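Local coordinates for uncharacterized protein conserved in bacteria (Streptococcus suis, PDB 4FZ4), which probably mediates attachment of the pathogen to host cells as a surface antigen, through a helical domain of the glycosaminoglycan-binding family, at residues Q33-Q38 with N84-V89. Sequence-based numbering, arbitrary orientation.
Sequences QDYSYQ and NYIRQV
I86 reaches out from helix 66-95 with its two branches spread, one to each contact residue of 33-38. Its CD1 methyl meets the bent Q38 chain from the opposite direction, lying 3.5 Å from Q38 CD and 3.6 Å from Q38 CG. The isoleucine chain is extended (chi2 179°), which carries CD1 out to the Q38 side chain, across helices whose nearest CA atoms, those of Q38 and I86, are 8.3 Å apart. Q38 leaves its helix with CG anti to the backbone N (chi1 166°) and then bends at chi2, bringing CG and CD against the methyl in the tight half of the contact. The other branch packs more loosely: I86 CG2 approaches the Y35 ring obliquely and stops 4.2 Å from Y35 CD1, the two side chains sliding past each other. D34 CB covers one face of that ring, 3.9 Å above its plane. On the more exposed side, S36 OG donates to Q33 O over 2.7 Å, tying down the turn that leads into helix 36-55. Y35 is the N-cap residue of this helix, so the contact seats its first turn against the C-terminal half of helix 66-95. Around it, Y29 meets the Y35 ring, Q112 touches both Q38 and I86, and Y106 of helix 100-110 packs against Y35, while V89 continues the buried layer toward M138 and I141 of helix 123-152.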
ATOM      1  N   GLN A  33     -15.354   9.832   6.060  1.00 55.15           N
ATOM      2  CA  GLN A  33     -15.800   8.549   6.594  1.00 50.43           C
ATOM      3  C   GLN A  33     -15.504   7.399   5.638  1.00 53.13           C
ATOM      4  O   GLN A  33     -15.326   6.257   6.068  1.00 56.49           O
ATOM      5  CB  GLN A  33     -17.301   8.609   6.912  1.00 52.24           C
ATOM      6  CG  GLN A  33     -17.882   7.337   7.529  1.00 51.54           C
ATOM      7  CD  GLN A  33     -18.467   6.391   6.498  1.00 50.03           C
ATOM      8  OE1 GLN A  33     -18.700   5.211   6.782  1.00 42.15           O
ATOM      9  NE2 GLN A  33     -18.723   6.902   5.298  1.00 49.19           N
ATOM     10  N   ASP A  34     -15.434   7.701   4.344  1.00 50.19           N
ATOM     11  CA  ASP A  34     -15.168   6.674   3.338  1.00 46.43           C
ATOM     12  C   ASP A  34     -13.808   5.988   3.512  1.00 52.38           C
ATOM     13  O   ASP A  34     -13.634   4.830   3.123  1.00 57.07           O
ATOM     14  CB  ASP A  34     -15.235   7.280   1.934  1.00 56.43           C
ATOM     15  CG  ASP A  34     -16.544   7.987   1.664  1.00 74.06           C
ATOM     16  OD1 ASP A  34     -16.784   8.361   0.498  1.00 75.91           O
ATOM     17  OD2 ASP A  34     -17.332   8.175   2.616  1.00 84.96           O
ATOM     18  N   TYR A  35     -12.859   6.699   4.114  1.00 44.70           N
ATOM     19  CA  TYR A  35     -11.504   6.187   4.297  1.00 30.57           C
ATOM     20  C   TYR A  35     -11.097   6.005   5.753  1.00 44.91           C
ATOM     21  O   TYR A  35      -9.941   5.690   6.049  1.00 38.52           O
ATOM     22  CB  TYR A  35     -10.536   7.148   3.619  1.00 31.53           C
ATOM     23  CG  TYR A  35     -11.029   7.612   2.273  1.00 38.10           C
ATOM     24  CD1 TYR A  35     -11.210   6.705   1.232  1.00 32.66           C
ATOM     25  CD2 TYR A  35     -11.335   8.953   2.040  1.00 45.81           C
ATOM     26  CE1 TYR A  35     -11.679   7.113  -0.009  1.00 33.37           C
ATOM     27  CE2 TYR A  35     -11.811   9.377   0.792  1.00 48.66           C
ATOM     28  CZ  TYR A  35     -11.977   8.445  -0.226  1.00 42.42           C
ATOM     29  OH  TYR A  35     -12.443   8.829  -1.461  1.00 42.56           O
ATOM     30  N   SER A  36     -12.051   6.206   6.656  1.00 39.98           N
ATOM     31  CA  SER A  36     -11.807   6.084   8.085  1.00 37.28           C
ATOM     32  C   SER A  36     -11.193   4.742   8.452  1.00 38.45           C
ATOM     33  O   SER A  36     -10.327   4.669   9.328  1.00 39.58           O
ATOM     34  CB  SER A  36     -13.118   6.284   8.849  1.00 49.69           C
ATOM     35  OG  SER A  36     -14.143   5.456   8.317  1.00 62.35           O
ATOM     36  N   TYR A  37     -11.638   3.681   7.783  1.00 30.62           N
ATOM     37  CA  TYR A  37     -11.105   2.357   8.061  1.00 37.58           C
ATOM     38  C   TYR A  37      -9.665   2.194   7.540  1.00 33.42           C
ATOM     39  O   TYR A  37      -8.787   1.729   8.265  1.00 32.92           O
ATOM     40  CB  TYR A  37     -12.020   1.287   7.462  1.00 39.55           C
ATOM     41  CG  TYR A  37     -11.563  -0.121   7.775  1.00 37.82           C
ATOM     42  CD1 TYR A  37     -10.613  -0.754   6.983  1.00 40.23           C
ATOM     43  CD2 TYR A  37     -12.059  -0.804   8.876  1.00 43.03           C
ATOM     44  CE1 TYR A  37     -10.167  -2.037   7.274  1.00 43.88           C
ATOM     45  CE2 TYR A  37     -11.618  -2.088   9.183  1.00 39.76           C
ATOM     46  CZ  TYR A  37     -10.674  -2.698   8.372  1.00 42.01           C
ATOM     47  OH  TYR A  37     -10.267  -3.980   8.638  1.00 52.17           O
ATOM     48  N   GLN A  38      -9.425   2.571   6.286  1.00 28.18           N
ATOM     49  CA  GLN A  38      -8.080   2.478   5.710  1.00 36.72           C
ATOM     50  C   GLN A  38      -7.114   3.373   6.485  1.00 40.79           C
ATOM     51  O   GLN A  38      -5.962   3.011   6.710  1.00 44.26           O
ATOM     52  CB  GLN A  38      -8.097   2.903   4.234  1.00 34.80           C
ATOM     53  CG  GLN A  38      -6.705   3.157   3.633  1.00 35.88           C
ATOM     54  CD  GLN A  38      -5.837   1.909   3.556  1.00 29.61           C
ATOM     55  OE1 GLN A  38      -4.642   1.982   3.245  1.00 36.82           O
ATOM     56  NE2 GLN A  38      -6.431   0.759   3.837  1.00 28.43           N
ATOM     57  N   ASN A  84      -1.120   3.819  -0.982  1.00 24.72           N
ATOM     58  CA  ASN A  84      -0.792   4.658  -2.128  1.00 16.41           C
ATOM     59  C   ASN A  84      -1.949   4.660  -3.138  1.00 27.06           C
ATOM     60  O   ASN A  84      -2.426   5.716  -3.546  1.00 25.36           O
ATOM     61  CB  ASN A  84       0.491   4.130  -2.785  1.00 20.18           C
ATOM     62  CG  ASN A  84       1.087   5.108  -3.770  1.00 27.66           C
ATOM     63  OD1 ASN A  84       0.373   5.720  -4.558  1.00 32.46           O
ATOM     64  ND2 ASN A  84       2.408   5.257  -3.734  1.00 27.21           N
ATOM     65  N   TYR A  85      -2.373   3.468  -3.563  1.00 18.59           N
ATOM     66  CA  TYR A  85      -3.496   3.349  -4.485  1.00 24.76           C
ATOM     67  C   TYR A  85      -4.708   4.108  -3.966  1.00 26.68           C
ATOM     68  O   TYR A  85      -5.341   4.862  -4.703  1.00 32.67           O
ATOM     69  CB  TYR A  85      -3.893   1.883  -4.665  1.00 28.81           C
ATOM     70  CG  TYR A  85      -2.893   1.057  -5.434  1.00 30.67           C
ATOM     71  CD1 TYR A  85      -1.872   1.672  -6.169  1.00 29.52           C
ATOM     72  CD2 TYR A  85      -3.001  -0.338  -5.485  1.00 20.67           C
ATOM     73  CE1 TYR A  85      -0.996   0.933  -6.936  1.00 23.90           C
ATOM     74  CE2 TYR A  85      -2.122  -1.092  -6.261  1.00 30.37           C
ATOM     75  CZ  TYR A  85      -1.124  -0.443  -6.987  1.00 32.31           C
ATOM     76  OH  TYR A  85      -0.280  -1.161  -7.809  1.00 37.43           O
ATOM     77  N   ILE A  86      -5.033   3.912  -2.694  1.00 25.99           N
ATOM     78  CA  ILE A  86      -6.195   4.582  -2.139  1.00 23.95           C
ATOM     79  C   ILE A  86      -6.040   6.107  -2.090  1.00 33.27           C
ATOM     80  O   ILE A  86      -7.003   6.835  -2.362  1.00 34.57           O
ATOM     81  CB  ILE A  86      -6.558   4.005  -0.751  1.00 24.88           C
ATOM     82  CG1 ILE A  86      -6.969   2.537  -0.919  1.00 19.25           C
ATOM     83  CG2 ILE A  86      -7.752   4.765  -0.150  1.00 22.08           C
ATOM     84  CD1 ILE A  86      -7.332   1.844   0.380  1.00 27.95           C
ATOM     85  N   ARG A  87      -4.844   6.595  -1.762  1.00 28.35           N
ATOM     86  CA  ARG A  87      -4.632   8.034  -1.750  1.00 23.01           C
ATOM     87  C   ARG A  87      -4.872   8.581  -3.145  1.00 27.01           C
ATOM     88  O   ARG A  87      -5.413   9.672  -3.293  1.00 37.39           O
ATOM     89  CB  ARG A  87      -3.210   8.398  -1.309  1.00 27.68           C
ATOM     90  CG  ARG A  87      -3.033   8.443   0.205  1.00 32.48           C
ATOM     91  CD  ARG A  87      -1.682   9.012   0.606  1.00 29.58           C
ATOM     92  NE  ARG A  87      -1.287   8.521   1.921  1.00 35.65           N
ATOM     93  CZ  ARG A  87      -0.194   8.902   2.574  1.00 38.01           C
ATOM     94  NH1 ARG A  87       0.628   9.795   2.037  1.00 34.96           N
ATOM     95  NH2 ARG A  87       0.087   8.371   3.757  1.00 37.74           N
ATOM     96  N   GLN A  88      -4.479   7.821  -4.168  1.00 26.06           N
ATOM     97  CA  GLN A  88      -4.662   8.262  -5.556  1.00 27.87           C
ATOM     98  C   GLN A  88      -6.130   8.312  -5.969  1.00 26.47           C
ATOM     99  O   GLN A  88      -6.580   9.292  -6.547  1.00 36.91           O
ATOM    100  CB  GLN A  88      -3.886   7.353  -6.518  1.00 25.53           C
ATOM    101  CG  GLN A  88      -2.352   7.514  -6.449  1.00 15.58           C
ATOM    102  CD  GLN A  88      -1.634   6.506  -7.347  1.00 20.78           C
ATOM    103  OE1 GLN A  88      -1.808   6.507  -8.565  1.00 33.55           O
ATOM    104  NE2 GLN A  88      -0.836   5.634  -6.744  1.00 23.87           N
ATOM    105  N   VAL A  89      -6.880   7.258  -5.666  1.00 32.19           N
ATOM    106  CA  VAL A  89      -8.297   7.217  -6.012  1.00 27.57           C
ATOM    107  C   VAL A  89      -9.051   8.322  -5.273  1.00 28.57           C
ATOM    108  O   VAL A  89      -9.913   8.983  -5.847  1.00 35.29           O
ATOM    109  CB  VAL A  89      -8.915   5.869  -5.645  1.00 34.98           C
ATOM    110  CG1 VAL A  89     -10.386   5.854  -6.024  1.00 39.71           C
ATOM    111  CG2 VAL A  89      -8.162   4.758  -6.348  1.00 23.49           C
TER